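Local coordinates for protein shikimate kinase (Aquifex aeolicus, PDB 2PT5) that probably catalyses the magnesium-dependent transfer of a phosphate from ATP to the 3-hydroxyl of shikimate, the fifth step of chorismate biosynthesis, at residues G7-G12 and R109-K114; Y29-E34 and E61-L66; F98-F103 and D141-G146. All blocks are in the same frame, centred on the assembly; numbering follows the deposited sequence.

Contact 1. Residues G7-G12 and R109-K114; sequences GFMCSG and RCKDSK
A disulfide ties the nucleotide-binding loop at 7-12 to the chain leaving helix 103-109: Cys10 SG and Cys110 SG lie 2.0 Å apart, with a torsion of -93° about the S-S bond, close to the value such bridges prefer. On the Cys10 side the sulfur sits between the backbone N and the carbonyl carbon (chi1 53°), which turns it to Cys110 while Cys10 CB rests against Arg109 CB at 3.5 Å. From there the Arg109 chain runs out extended, bringing the edge of its guanidinium near Cys10 O, with no hydrogen bond between them.

The loop is the P-loop (Walker A) of the kinase, between strand 2-6 and helix 13-24, and Cys10, Ser11 and Gly12 are among its predicted ATP-binding residues. Its first turn, type I from Phe8 to Ser11, is gripped at Phe8 O by two donors, Ser11 N at 3.0 Å and Ser11 OG at 2.6 Å.

Beside the disulfide, the selenomethionine at Met9 bends at chi2 and chi3 so that its methyl folds over the second segment. Met9 CE presses on Cys110 CA at a tight 3.4 Å and meets Lys111 CE at 3.7 Å, the Met9 and Lys111 side chains crossing at about a right angle.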
ATOM      1  N   GLY A   7      -3.701  -0.577   0.394  1.00 31.44           N
ATOM      2  CA  GLY A   7      -4.425  -1.704   0.948  1.00 30.36           C
ATOM      3  C   GLY A   7      -3.643  -2.295   2.103  1.00 36.51           C
ATOM      4  O   GLY A   7      -2.585  -1.771   2.479  1.00 32.58           O
ATOM      5  N   PHE A   8      -4.140  -3.394   2.663  1.00 30.26           N
ATOM      6  CA  PHE A   8      -3.454  -4.018   3.783  1.00 34.52           C
ATOM      7  C   PHE A   8      -2.149  -4.691   3.349  1.00 37.07           C
ATOM      8  O   PHE A   8      -1.960  -5.051   2.180  1.00 29.20           O
ATOM      9  CB  PHE A   8      -4.380  -5.022   4.498  1.00 27.16           C
ATOM     10  CG  PHE A   8      -5.628  -4.395   5.062  1.00 32.37           C
ATOM     11  CD1 PHE A   8      -6.836  -4.452   4.362  1.00 34.53           C
ATOM     12  CD2 PHE A   8      -5.588  -3.700   6.268  1.00 30.43           C
ATOM     13  CE1 PHE A   8      -7.991  -3.824   4.854  1.00 30.84           C
ATOM     14  CE2 PHE A   8      -6.733  -3.070   6.770  1.00 33.95           C
ATOM     15  CZ  PHE A   8      -7.939  -3.133   6.057  1.00 26.50           C
HETATM   16  N   MSE A   9      -1.253  -4.841   4.317  1.00 43.16           N
HETATM   17  CA  MSE A   9       0.060  -5.440   4.115  1.00 49.08           C
HETATM   18  C   MSE A   9       0.055  -6.770   3.363  1.00 46.09           C
HETATM   19  O   MSE A   9       0.946  -7.046   2.560  1.00 45.32           O
HETATM   20  CB  MSE A   9       0.732  -5.630   5.477  1.00 60.80           C
HETATM   21  CG  MSE A   9       1.905  -6.593   5.484  1.00 77.85           C
HETATM   22 SE   MSE A   9       1.760  -7.831   6.979  1.00100.68          SE
HETATM   23  CE  MSE A   9       1.107  -9.385   6.030  1.00 93.33           C
ATOM     24  N   CYS A  10      -0.950  -7.596   3.623  1.00 40.55           N
ATOM     25  CA  CYS A  10      -1.031  -8.897   2.982  1.00 37.74           C
ATOM     26  C   CYS A  10      -1.924  -8.910   1.745  1.00 38.78           C
ATOM     27  O   CYS A  10      -2.501  -9.947   1.413  1.00 41.65           O
ATOM     28  CB  CYS A  10      -1.550  -9.920   3.996  1.00 42.06           C
ATOM     29  SG  CYS A  10      -3.114  -9.392   4.775  1.00 40.04           S
ATOM     30  N   SER A  11      -2.047  -7.782   1.056  1.00 34.07           N
ATOM     31  CA  SER A  11      -2.903  -7.750  -0.124  1.00 39.38           C
ATOM     32  C   SER A  11      -2.117  -7.890  -1.432  1.00 40.93           C
ATOM     33  O   SER A  11      -2.683  -7.779  -2.516  1.00 44.14           O
ATOM     34  CB  SER A  11      -3.754  -6.468  -0.141  1.00 31.50           C
ATOM     35  OG  SER A  11      -2.944  -5.313  -0.179  1.00 38.20           O
ATOM     36  N   GLY A  12      -0.816  -8.147  -1.323  1.00 45.13           N
ATOM     37  CA  GLY A  12       0.014  -8.311  -2.506  1.00 44.99           C
ATOM     38  C   GLY A  12       0.406  -7.043  -3.251  1.00 48.31           C
ATOM     39  O   GLY A  12       0.701  -7.093  -4.448  1.00 47.93           O
ATOM     40  N   ARG A 109      -3.716 -14.119   6.193  1.00 41.09           N
ATOM     41  CA  ARG A 109      -2.442 -13.742   5.566  1.00 41.40           C
ATOM     42  C   ARG A 109      -1.609 -12.704   6.318  1.00 41.74           C
ATOM     43  O   ARG A 109      -0.383 -12.774   6.317  1.00 44.15           O
ATOM     44  CB  ARG A 109      -2.676 -13.211   4.145  1.00 40.35           C
ATOM     45  CG  ARG A 109      -3.289 -14.187   3.145  1.00 34.66           C
ATOM     46  CD  ARG A 109      -3.434 -13.509   1.773  1.00 38.44           C
ATOM     47  NE  ARG A 109      -4.189 -14.321   0.819  1.00 45.08           N
ATOM     48  CZ  ARG A 109      -4.388 -13.996  -0.458  1.00 44.43           C
ATOM     49  NH1 ARG A 109      -3.888 -12.870  -0.955  1.00 48.03           N
ATOM     50  NH2 ARG A 109      -5.103 -14.791  -1.235  1.00 49.93           N
ATOM     51  N   CYS A 110      -2.268 -11.738   6.950  1.00 40.82           N
ATOM     52  CA  CYS A 110      -1.558 -10.670   7.652  1.00 40.44           C
ATOM     53  C   CYS A 110      -0.978 -11.033   9.026  1.00 41.93           C
ATOM     54  O   CYS A 110      -1.313 -12.058   9.623  1.00 36.03           O
ATOM     55  CB  CYS A 110      -2.475  -9.446   7.789  1.00 41.78           C
ATOM     56  SG  CYS A 110      -2.536  -8.276   6.376  1.00 48.49           S
ATOM     57  N   LYS A 111      -0.099 -10.165   9.516  1.00 41.57           N
ATOM     58  CA  LYS A 111       0.551 -10.343  10.810  1.00 39.68           C
ATOM     59  C   LYS A 111       0.678  -8.978  11.474  1.00 38.33           C
ATOM     60  O   LYS A 111       0.622  -7.956  10.791  1.00 38.01           O
ATOM     61  CB  LYS A 111       1.933 -10.964  10.605  1.00 39.75           C
ATOM     62  CG  LYS A 111       1.869 -12.389  10.078  1.00 47.16           C
ATOM     63  CD  LYS A 111       3.040 -12.720   9.166  1.00 54.62           C
ATOM     64  CE  LYS A 111       2.909 -12.001   7.829  1.00 60.83           C
ATOM     65  NZ  LYS A 111       3.998 -12.374   6.879  1.00 64.52           N
ATOM     66  N   ASP A 112       0.826  -8.954  12.799  1.00 40.09           N
ATOM     67  CA  ASP A 112       0.968  -7.686  13.509  1.00 35.06           C
ATOM     68  C   ASP A 112       2.411  -7.206  13.441  1.00 39.95           C
ATOM     69  O   ASP A 112       3.241  -7.826  12.777  1.00 37.35           O
ATOM     70  CB  ASP A 112       0.526  -7.809  14.972  1.00 36.14           C
ATOM     71  CG  ASP A 112       1.387  -8.763  15.776  1.00 40.47           C
ATOM     72  OD1 ASP A 112       2.509  -9.100  15.334  1.00 37.94           O
ATOM     73  OD2 ASP A 112       0.938  -9.170  16.866  1.00 35.75           O
ATOM     74  N   SER A 113       2.707  -6.112  14.140  1.00 38.81           N
ATOM     75  CA  SER A 113       4.038  -5.537  14.123  1.00 43.34           C
ATOM     76  C   SER A 113       5.106  -6.458  14.705  1.00 44.82           C
ATOM     77  O   SER A 113       6.296  -6.262  14.462  1.00 46.59           O
ATOM     78  CB  SER A 113       4.040  -4.200  14.869  1.00 45.83           C
ATOM     79  OG  SER A 113       3.790  -4.381  16.252  1.00 48.97           O
ATOM     80  N   LYS A 114       4.685  -7.467  15.462  1.00 45.58           N
ATOM     81  CA  LYS A 114       5.633  -8.404  16.062  1.00 43.67           C
ATOM     82  C   LYS A 114       5.739  -9.658  15.210  1.00 38.18           C
ATOM     83  O   LYS A 114       6.312 -10.660  15.637  1.00 38.80           O
ATOM     84  CB  LYS A 114       5.189  -8.792  17.478  1.00 44.08           C
ATOM     85  CG  LYS A 114       4.704  -7.630  18.340  1.00 44.78           C
ATOM     86  CD  LYS A 114       5.814  -6.646  18.666  1.00 49.02           C
ATOM     87  CE  LYS A 114       5.272  -5.439  19.430  1.00 43.82           C
ATOM     88  NZ  LYS A 114       6.310  -4.381  19.616  1.00 49.33           N
TER

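Contact 2. Residues Y29-E34 and E61-L66; sequences YDVDEE and EVLKDL
Helix 31-39 and helix 52-66 pack together beside the strand 28-30 edge of the parallel sheet in this P-loop kinase fold, and the seam between 29-34 and 61-66 is wholly apolar, with no hydrogen bond across it. Leu66 touches three residues of 29-34 with one methyl. Its CD2 lies 4.1 Å from Tyr29 CB and 4.2 Å from Val31 CG2, and it also approaches Glu34 CG, so one branch of the leucine touches strand 28-30 at Tyr29 and the first turn of the helix together.

Val31 divides its two methyls between neighbours. CG1, anti to the backbone N (chi1 177°), meets Val62 CG1 at 4.2 Å, whereas CG2 is shared by Leu66 CD2 and, at 4.3 Å, Leu63 CD1. Beneath this group Val31, Leu63 and Leu66 all touch Ile74 of strand 72-75, which carries the packing down onto the sheet.

The turn from strand to helix is held by a capping box. Asp30, the N-cap residue, accepts from Glu33 N through OD2 at 2.9 Å, and Glu33 OE2 takes the return bond from Asp30 N at 3.1 Å, approached from above the carboxylate plane. Asp30 OD1 is held in turn by Ser75 OG. This fixes the start of a helix whose second residue, Asp32, is predicted to bind substrate; the CB of Asp32 is directed away from 61-66.

Glu34 serves the seam with its aliphatic part. The chain bends at chi2 (-50°), and its OE2, the atom that makes the salt bridge to Lys37, lies in plane at the edge of the Tyr29 ring. Nearer the backbone, Glu34 CB rests on Val62 CG1 at 3.8 Å.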
ATOM      1  N   TYR A  29       8.473   1.050  -6.849  1.00 31.45           N
ATOM      2  CA  TYR A  29       9.050   1.423  -5.568  1.00 34.59           C
ATOM      3  C   TYR A  29       8.031   1.160  -4.471  1.00 34.39           C
ATOM      4  O   TYR A  29       6.828   1.364  -4.658  1.00 30.76           O
ATOM      5  CB  TYR A  29       9.435   2.906  -5.559  1.00 36.05           C
ATOM      6  CG  TYR A  29      10.698   3.211  -6.314  1.00 35.72           C
ATOM      7  CD1 TYR A  29      11.941   2.918  -5.763  1.00 39.49           C
ATOM      8  CD2 TYR A  29      10.655   3.748  -7.602  1.00 41.04           C
ATOM      9  CE1 TYR A  29      13.111   3.145  -6.472  1.00 45.64           C
ATOM     10  CE2 TYR A  29      11.828   3.979  -8.325  1.00 44.08           C
ATOM     11  CZ  TYR A  29      13.050   3.672  -7.750  1.00 45.39           C
ATOM     12  OH  TYR A  29      14.217   3.865  -8.447  1.00 52.02           O
ATOM     13  N   ASP A  30       8.531   0.691  -3.335  1.00 35.14           N
ATOM     14  CA  ASP A  30       7.703   0.420  -2.175  1.00 35.25           C
ATOM     15  C   ASP A  30       8.166   1.376  -1.087  1.00 31.92           C
ATOM     16  O   ASP A  30       9.335   1.366  -0.711  1.00 35.93           O
ATOM     17  CB  ASP A  30       7.888  -1.014  -1.696  1.00 36.83           C
ATOM     18  CG  ASP A  30       7.199  -1.261  -0.370  1.00 36.84           C
ATOM     19  OD1 ASP A  30       5.954  -1.240  -0.332  1.00 40.90           O
ATOM     20  OD2 ASP A  30       7.906  -1.453   0.637  1.00 37.59           O
ATOM     21  N   VAL A  31       7.255   2.198  -0.581  1.00 31.26           N
ATOM     22  CA  VAL A  31       7.613   3.181   0.441  1.00 31.74           C
ATOM     23  C   VAL A  31       8.336   2.598   1.651  1.00 34.90           C
ATOM     24  O   VAL A  31       9.437   3.031   1.976  1.00 36.17           O
ATOM     25  CB  VAL A  31       6.371   3.941   0.937  1.00 31.59           C
ATOM     26  CG1 VAL A  31       6.765   4.909   2.061  1.00 20.38           C
ATOM     27  CG2 VAL A  31       5.720   4.682  -0.237  1.00 29.79           C
ATOM     28  N   ASP A  32       7.726   1.621   2.320  1.00 34.51           N
ATOM     29  CA  ASP A  32       8.356   1.032   3.495  1.00 36.13           C
ATOM     30  C   ASP A  32       9.776   0.551   3.225  1.00 36.53           C
ATOM     31  O   ASP A  32      10.673   0.765   4.049  1.00 38.34           O
ATOM     32  CB  ASP A  32       7.504  -0.117   4.035  1.00 38.94           C
ATOM     33  CG  ASP A  32       6.317   0.371   4.867  1.00 44.36           C
ATOM     34  OD1 ASP A  32       5.488  -0.476   5.266  1.00 46.88           O
ATOM     35  OD2 ASP A  32       6.217   1.592   5.131  1.00 44.16           O
ATOM     36  N   GLU A  33       9.990  -0.095   2.079  1.00 33.34           N
ATOM     37  CA  GLU A  33      11.327  -0.592   1.745  1.00 35.72           C
ATOM     38  C   GLU A  33      12.292   0.583   1.550  1.00 37.80           C
ATOM     39  O   GLU A  33      13.464   0.499   1.914  1.00 40.48           O
ATOM     40  CB  GLU A  33      11.272  -1.473   0.486  1.00 36.30           C
ATOM     41  CG  GLU A  33      12.003  -0.920  -0.722  1.00 51.71           C
ATOM     42  CD  GLU A  33      11.497  -1.497  -2.039  1.00 54.40           C
ATOM     43  OE1 GLU A  33      11.320  -2.737  -2.124  1.00 46.26           O
ATOM     44  OE2 GLU A  33      11.283  -0.700  -2.988  1.00 54.75           O
ATOM     45  N   GLU A  34      11.798   1.684   0.989  1.00 35.15           N
ATOM     46  CA  GLU A  34      12.646   2.856   0.777  1.00 34.10           C
ATOM     47  C   GLU A  34      12.913   3.558   2.106  1.00 36.77           C
ATOM     48  O   GLU A  34      14.015   4.045   2.354  1.00 36.26           O
ATOM     49  CB  GLU A  34      11.981   3.826  -0.205  1.00 32.24           C
ATOM     50  CG  GLU A  34      11.855   3.258  -1.603  1.00 34.40           C
ATOM     51  CD  GLU A  34      13.170   2.685  -2.103  1.00 39.01           C
ATOM     52  OE1 GLU A  34      14.163   3.434  -2.166  1.00 38.12           O
ATOM     53  OE2 GLU A  34      13.218   1.482  -2.427  1.00 44.89           O
ATOM     54  N   GLU A  61       7.103  11.762   3.640  1.00 48.58           N
ATOM     55  CA  GLU A  61       8.168  12.495   2.962  1.00 50.05           C
ATOM     56  C   GLU A  61       8.687  11.645   1.811  1.00 47.01           C
ATOM     57  O   GLU A  61       8.869  12.131   0.690  1.00 43.85           O
ATOM     58  CB  GLU A  61       9.329  12.783   3.919  1.00 59.77           C
ATOM     59  CG  GLU A  61      10.598  13.256   3.205  1.00 74.07           C
ATOM     60  CD  GLU A  61      11.823  13.313   4.111  1.00 81.90           C
ATOM     61  OE1 GLU A  61      12.934  13.545   3.585  1.00 83.86           O
ATOM     62  OE2 GLU A  61      11.677  13.132   5.340  1.00 86.81           O
ATOM     63  N   VAL A  62       8.926  10.370   2.104  1.00 41.28           N
ATOM     64  CA  VAL A  62       9.432   9.444   1.106  1.00 39.49           C
ATOM     65  C   VAL A  62       8.446   9.313  -0.049  1.00 39.02           C
ATOM     66  O   VAL A  62       8.848   9.196  -1.208  1.00 35.06           O
ATOM     67  CB  VAL A  62       9.694   8.052   1.727  1.00 38.06           C
ATOM     68  CG1 VAL A  62      10.120   7.076   0.659  1.00 29.79           C
ATOM     69  CG2 VAL A  62      10.772   8.162   2.803  1.00 43.20           C
ATOM     70  N   LEU A  63       7.156   9.336   0.275  1.00 36.39           N
ATOM     71  CA  LEU A  63       6.127   9.220  -0.742  1.00 37.40           C
ATOM     72  C   LEU A  63       6.245  10.381  -1.712  1.00 40.10           C
ATOM     73  O   LEU A  63       6.256  10.182  -2.931  1.00 39.33           O
ATOM     74  CB  LEU A  63       4.736   9.229  -0.106  1.00 34.49           C
ATOM     75  CG  LEU A  63       3.568   9.243  -1.090  1.00 36.42           C
ATOM     76  CD1 LEU A  63       3.591   7.966  -1.930  1.00 37.38           C
ATOM     77  CD2 LEU A  63       2.245   9.362  -0.315  1.00 41.59           C
ATOM     78  N   LYS A  64       6.329  11.594  -1.169  1.00 39.83           N
ATOM     79  CA  LYS A  64       6.446  12.785  -2.000  1.00 42.76           C
ATOM     80  C   LYS A  64       7.700  12.751  -2.874  1.00 38.74           C
ATOM     81  O   LYS A  64       7.625  13.007  -4.074  1.00 39.97           O
ATOM     82  CB  LYS A  64       6.458  14.052  -1.140  1.00 43.97           C
ATOM     83  CG  LYS A  64       5.201  14.288  -0.323  1.00 45.09           C
ATOM     84  CD  LYS A  64       4.990  15.785  -0.127  1.00 51.52           C
ATOM     85  CE  LYS A  64       4.229  16.100   1.152  1.00 56.82           C
ATOM     86  NZ  LYS A  64       5.036  15.763   2.362  1.00 59.26           N
ATOM     87  N   ASP A  65       8.844  12.430  -2.278  1.00 37.83           N
ATOM     88  CA  ASP A  65      10.100  12.360  -3.028  1.00 38.96           C
ATOM     89  C   ASP A  65       9.999  11.375  -4.204  1.00 39.08           C
ATOM     90  O   ASP A  65      10.439  11.664  -5.322  1.00 37.88           O
ATOM     91  CB  ASP A  65      11.249  11.950  -2.097  1.00 46.55           C
ATOM     92  CG  ASP A  65      11.575  13.020  -1.061  1.00 52.74           C
ATOM     93  OD1 ASP A  65      12.543  12.831  -0.291  1.00 54.42           O
ATOM     94  OD2 ASP A  65      10.865  14.050  -1.017  1.00 54.89           O
ATOM     95  N   LEU A  66       9.423  10.207  -3.942  1.00 37.88           N
ATOM     96  CA  LEU A  66       9.232   9.184  -4.972  1.00 37.86           C
ATOM     97  C   LEU A  66       8.293   9.703  -6.071  1.00 36.94           C
ATOM     98  O   LEU A  66       8.436   9.358  -7.252  1.00 36.92           O
ATOM     99  CB  LEU A  66       8.636   7.916  -4.339  1.00 28.83           C
ATOM    100  CG  LEU A  66       9.551   6.799  -3.803  1.00 35.90           C
ATOM    101  CD1 LEU A  66      10.742   7.351  -3.048  1.00 35.74           C
ATOM    102  CD2 LEU A  66       8.728   5.884  -2.902  1.00 31.61           C
TER

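Contact 3. Residues F98-F103 and D141-G146; sequences FIDIPF and DIKVKG
Strands 95-100 and 142-145 run side by side as parallel neighbours at one edge of the five-stranded sheet of this P-loop kinase, and their side chains leave in matched pairs. Phe98 and Lys143 point the same way on one face, and Ile99 and Val144 do so on the other, where Ile99 CG1 meets Val144 CG2 at 4.1 Å and helix 150-162 covers the valine.

The first pair leads to a charge. Lys143 passes Phe98 with its CG 4.0 Å from Phe98 CD2, then turns at its last torsion (chi4 -61°) to bring NZ across to Asp100. The salt bridge to Asp100 OD1 measures 2.7 Å and meets the carboxylate on its anti side, slightly out of plane. Asp100 CB lies over a face of the Phe98 ring, offset toward the rim, and OD1 has a second cationic partner in Arg134 of helix 127-137. Were Asp100 an asparagine, Lys143 and Arg134 would probably be left as neighbouring positive charges without the carboxylate that balances them.

Backbone bonds zip the strands together, Phe98 N to Ile142 O, Val144 N to Phe98 O and Asp100 N to Val144 O. With the backbone as it is, a CB at Gly146 would collide with Ile99 CG2, which already stands 3.5 Å from Gly146 CA. The ladder ends there with Gly146 N giving to Asp100 O at 2.8 Å, from above the carbonyl plane.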
ATOM      1  N   PHE A  98      -6.821   0.455  -5.081  1.00 27.86           N
ATOM      2  CA  PHE A  98      -7.031  -0.299  -3.857  1.00 32.55           C
ATOM      3  C   PHE A  98      -7.170  -1.779  -4.175  1.00 30.18           C
ATOM      4  O   PHE A  98      -8.098  -2.196  -4.864  1.00 30.83           O
ATOM      5  CB  PHE A  98      -8.283   0.224  -3.121  1.00 32.18           C
ATOM      6  CG  PHE A  98      -8.714  -0.618  -1.933  1.00 30.33           C
ATOM      7  CD1 PHE A  98      -7.781  -1.291  -1.142  1.00 30.00           C
ATOM      8  CD2 PHE A  98     -10.066  -0.703  -1.587  1.00 34.95           C
ATOM      9  CE1 PHE A  98      -8.183  -2.033  -0.030  1.00 30.13           C
ATOM     10  CE2 PHE A  98     -10.483  -1.445  -0.471  1.00 30.46           C
ATOM     11  CZ  PHE A  98      -9.542  -2.109   0.309  1.00 33.96           C
ATOM     12  N   ILE A  99      -6.214  -2.563  -3.696  1.00 31.30           N
ATOM     13  CA  ILE A  99      -6.244  -4.004  -3.892  1.00 31.29           C
ATOM     14  C   ILE A  99      -6.943  -4.520  -2.641  1.00 34.52           C
ATOM     15  O   ILE A  99      -6.346  -4.648  -1.568  1.00 25.96           O
ATOM     16  CB  ILE A  99      -4.826  -4.566  -4.006  1.00 30.01           C
ATOM     17  CG1 ILE A  99      -4.134  -3.930  -5.217  1.00 32.06           C
ATOM     18  CG2 ILE A  99      -4.880  -6.073  -4.137  1.00 24.75           C
ATOM     19  CD1 ILE A  99      -2.640  -4.241  -5.322  1.00 37.73           C
ATOM     20  N   ASP A 100      -8.229  -4.800  -2.811  1.00 37.14           N
ATOM     21  CA  ASP A 100      -9.119  -5.228  -1.737  1.00 35.07           C
ATOM     22  C   ASP A 100      -9.199  -6.720  -1.426  1.00 34.00           C
ATOM     23  O   ASP A 100      -9.449  -7.528  -2.312  1.00 31.37           O
ATOM     24  CB  ASP A 100     -10.527  -4.725  -2.075  1.00 34.83           C
ATOM     25  CG  ASP A 100     -11.490  -4.835  -0.911  1.00 35.80           C
ATOM     26  OD1 ASP A 100     -12.704  -4.945  -1.174  1.00 42.06           O
ATOM     27  OD2 ASP A 100     -11.043  -4.787   0.254  1.00 36.40           O
ATOM     28  N   ILE A 101      -8.986  -7.071  -0.161  1.00 30.18           N
ATOM     29  CA  ILE A 101      -9.118  -8.452   0.300  1.00 33.80           C
ATOM     30  C   ILE A 101     -10.103  -8.426   1.472  1.00 33.80           C
ATOM     31  O   ILE A 101     -10.088  -7.497   2.289  1.00 28.68           O
ATOM     32  CB  ILE A 101      -7.785  -9.060   0.804  1.00 36.06           C
ATOM     33  CG1 ILE A 101      -7.133  -8.125   1.820  1.00 37.29           C
ATOM     34  CG2 ILE A 101      -6.865  -9.360  -0.376  1.00 36.17           C
ATOM     35  CD1 ILE A 101      -5.885  -8.707   2.469  1.00 41.71           C
ATOM     36  N   PRO A 102     -10.982  -9.437   1.562  1.00 30.62           N
ATOM     37  CA  PRO A 102     -11.982  -9.544   2.632  1.00 31.81           C
ATOM     38  C   PRO A 102     -11.350  -9.840   3.993  1.00 32.10           C
ATOM     39  O   PRO A 102     -10.215 -10.314   4.068  1.00 33.11           O
ATOM     40  CB  PRO A 102     -12.884 -10.674   2.144  1.00 33.35           C
ATOM     41  CG  PRO A 102     -11.929 -11.551   1.378  1.00 35.87           C
ATOM     42  CD  PRO A 102     -11.116 -10.545   0.600  1.00 31.69           C
ATOM     43  N   PHE A 103     -12.088  -9.568   5.066  1.00 28.31           N
ATOM     44  CA  PHE A 103     -11.563  -9.779   6.415  1.00 30.03           C
ATOM     45  C   PHE A 103     -10.998 -11.175   6.653  1.00 29.11           C
ATOM     46  O   PHE A 103      -9.949 -11.308   7.269  1.00 28.85           O
ATOM     47  CB  PHE A 103     -12.641  -9.478   7.469  1.00 30.51           C
ATOM     48  CG  PHE A 103     -12.116  -9.394   8.894  1.00 33.47           C
ATOM     49  CD1 PHE A 103     -11.072  -8.526   9.223  1.00 32.13           C
ATOM     50  CD2 PHE A 103     -12.716 -10.131   9.919  1.00 32.09           C
ATOM     51  CE1 PHE A 103     -10.634  -8.386  10.554  1.00 29.03           C
ATOM     52  CE2 PHE A 103     -12.285  -9.997  11.252  1.00 29.87           C
ATOM     53  CZ  PHE A 103     -11.244  -9.122  11.567  1.00 30.79           C
ATOM     54  N   ASP A 141      -9.293   5.616  -6.494  1.00 37.60           N
ATOM     55  CA  ASP A 141      -9.822   5.805  -7.838  1.00 38.53           C
ATOM     56  C   ASP A 141     -10.284   4.459  -8.387  1.00 41.46           C
ATOM     57  O   ASP A 141     -11.384   4.337  -8.936  1.00 41.93           O
ATOM     58  CB  ASP A 141      -8.739   6.370  -8.758  1.00 38.42           C
ATOM     59  CG  ASP A 141      -8.267   7.739  -8.326  1.00 39.92           C
ATOM     60  OD1 ASP A 141      -7.042   7.931  -8.164  1.00 38.39           O
ATOM     61  OD2 ASP A 141      -9.126   8.629  -8.156  1.00 43.51           O
ATOM     62  N   ILE A 142      -9.437   3.449  -8.226  1.00 39.00           N
ATOM     63  CA  ILE A 142      -9.743   2.111  -8.723  1.00 40.60           C
ATOM     64  C   ILE A 142      -9.662   1.067  -7.611  1.00 39.41           C
ATOM     65  O   ILE A 142      -8.755   1.100  -6.775  1.00 37.44           O
ATOM     66  CB  ILE A 142      -8.762   1.703  -9.847  1.00 40.02           C
ATOM     67  CG1 ILE A 142      -8.711   2.795 -10.921  1.00 39.69           C
ATOM     68  CG2 ILE A 142      -9.198   0.388 -10.472  1.00 35.23           C
ATOM     69  CD1 ILE A 142      -7.639   2.560 -11.981  1.00 38.33           C
ATOM     70  N   LYS A 143     -10.613   0.140  -7.617  1.00 37.21           N
ATOM     71  CA  LYS A 143     -10.668  -0.923  -6.619  1.00 40.42           C
ATOM     72  C   LYS A 143     -10.737  -2.266  -7.331  1.00 38.11           C
ATOM     73  O   LYS A 143     -11.608  -2.479  -8.156  1.00 41.59           O
ATOM     74  CB  LYS A 143     -11.904  -0.744  -5.728  1.00 40.56           C
ATOM     75  CG  LYS A 143     -12.152  -1.895  -4.755  1.00 47.98           C
ATOM     76  CD  LYS A 143     -13.482  -1.726  -4.016  1.00 51.23           C
ATOM     77  CE  LYS A 143     -13.710  -2.831  -2.993  1.00 51.91           C
ATOM     78  NZ  LYS A 143     -13.767  -4.197  -3.596  1.00 59.59           N
ATOM     79  N   VAL A 144      -9.816  -3.169  -7.012  1.00 38.91           N
ATOM     80  CA  VAL A 144      -9.789  -4.488  -7.635  1.00 37.39           C
ATOM     81  C   VAL A 144      -9.754  -5.597  -6.584  1.00 38.66           C
ATOM     82  O   VAL A 144      -9.293  -5.383  -5.462  1.00 37.81           O
ATOM     83  CB  VAL A 144      -8.557  -4.637  -8.566  1.00 32.65           C
ATOM     84  CG1 VAL A 144      -8.591  -3.570  -9.654  1.00 32.84           C
ATOM     85  CG2 VAL A 144      -7.280  -4.516  -7.757  1.00 33.55           C
ATOM     86  N   LYS A 145     -10.240  -6.775  -6.965  1.00 41.04           N
ATOM     87  CA  LYS A 145     -10.286  -7.946  -6.092  1.00 45.54           C
ATOM     88  C   LYS A 145      -8.873  -8.503  -5.910  1.00 43.67           C
ATOM     89  O   LYS A 145      -8.282  -9.020  -6.854  1.00 41.25           O
ATOM     90  CB  LYS A 145     -11.173  -9.015  -6.730  1.00 56.58           C
ATOM     91  CG  LYS A 145     -11.904  -9.915  -5.754  1.00 70.76           C
ATOM     92  CD  LYS A 145     -13.310  -9.393  -5.490  1.00 82.00           C
ATOM     93  CE  LYS A 145     -14.148 -10.421  -4.739  1.00 88.87           C
ATOM     94  NZ  LYS A 145     -14.258 -11.705  -5.491  1.00 91.63           N
ATOM     95  N   GLY A 146      -8.339  -8.404  -4.696  1.00 42.84           N
ATOM     96  CA  GLY A 146      -6.990  -8.882  -4.442  1.00 43.40           C
ATOM     97  C   GLY A 146      -6.887 -10.282  -3.873  1.00 44.71           C
ATOM     98  O   GLY A 146      -5.816 -10.709  -3.437  1.00 42.42           O
TER

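How the contacts relate
Three ways of joining segments serve one fold here. Contacts 2 and 3 are buried and reach the same sheet at its two outer strands, on opposite sides of the chain's centre; the two segments of contact 2 are joined by side-chain packing alone, those of contact 3 by a backbone ladder and a salt bridge. Contact 1 is partly buried, lies among loops and relies on a covalent bond. It touches contact 3 directly, for Ile101 CD1 packs on Cys10 SG at 3.7 Å and Phe98 reaches Gly7, so strand 95-100 and the residue just after it pack against the P-loop. Contact 2 lies nested in sequence within contact 1, without touching it, their centres about 18 Å apart.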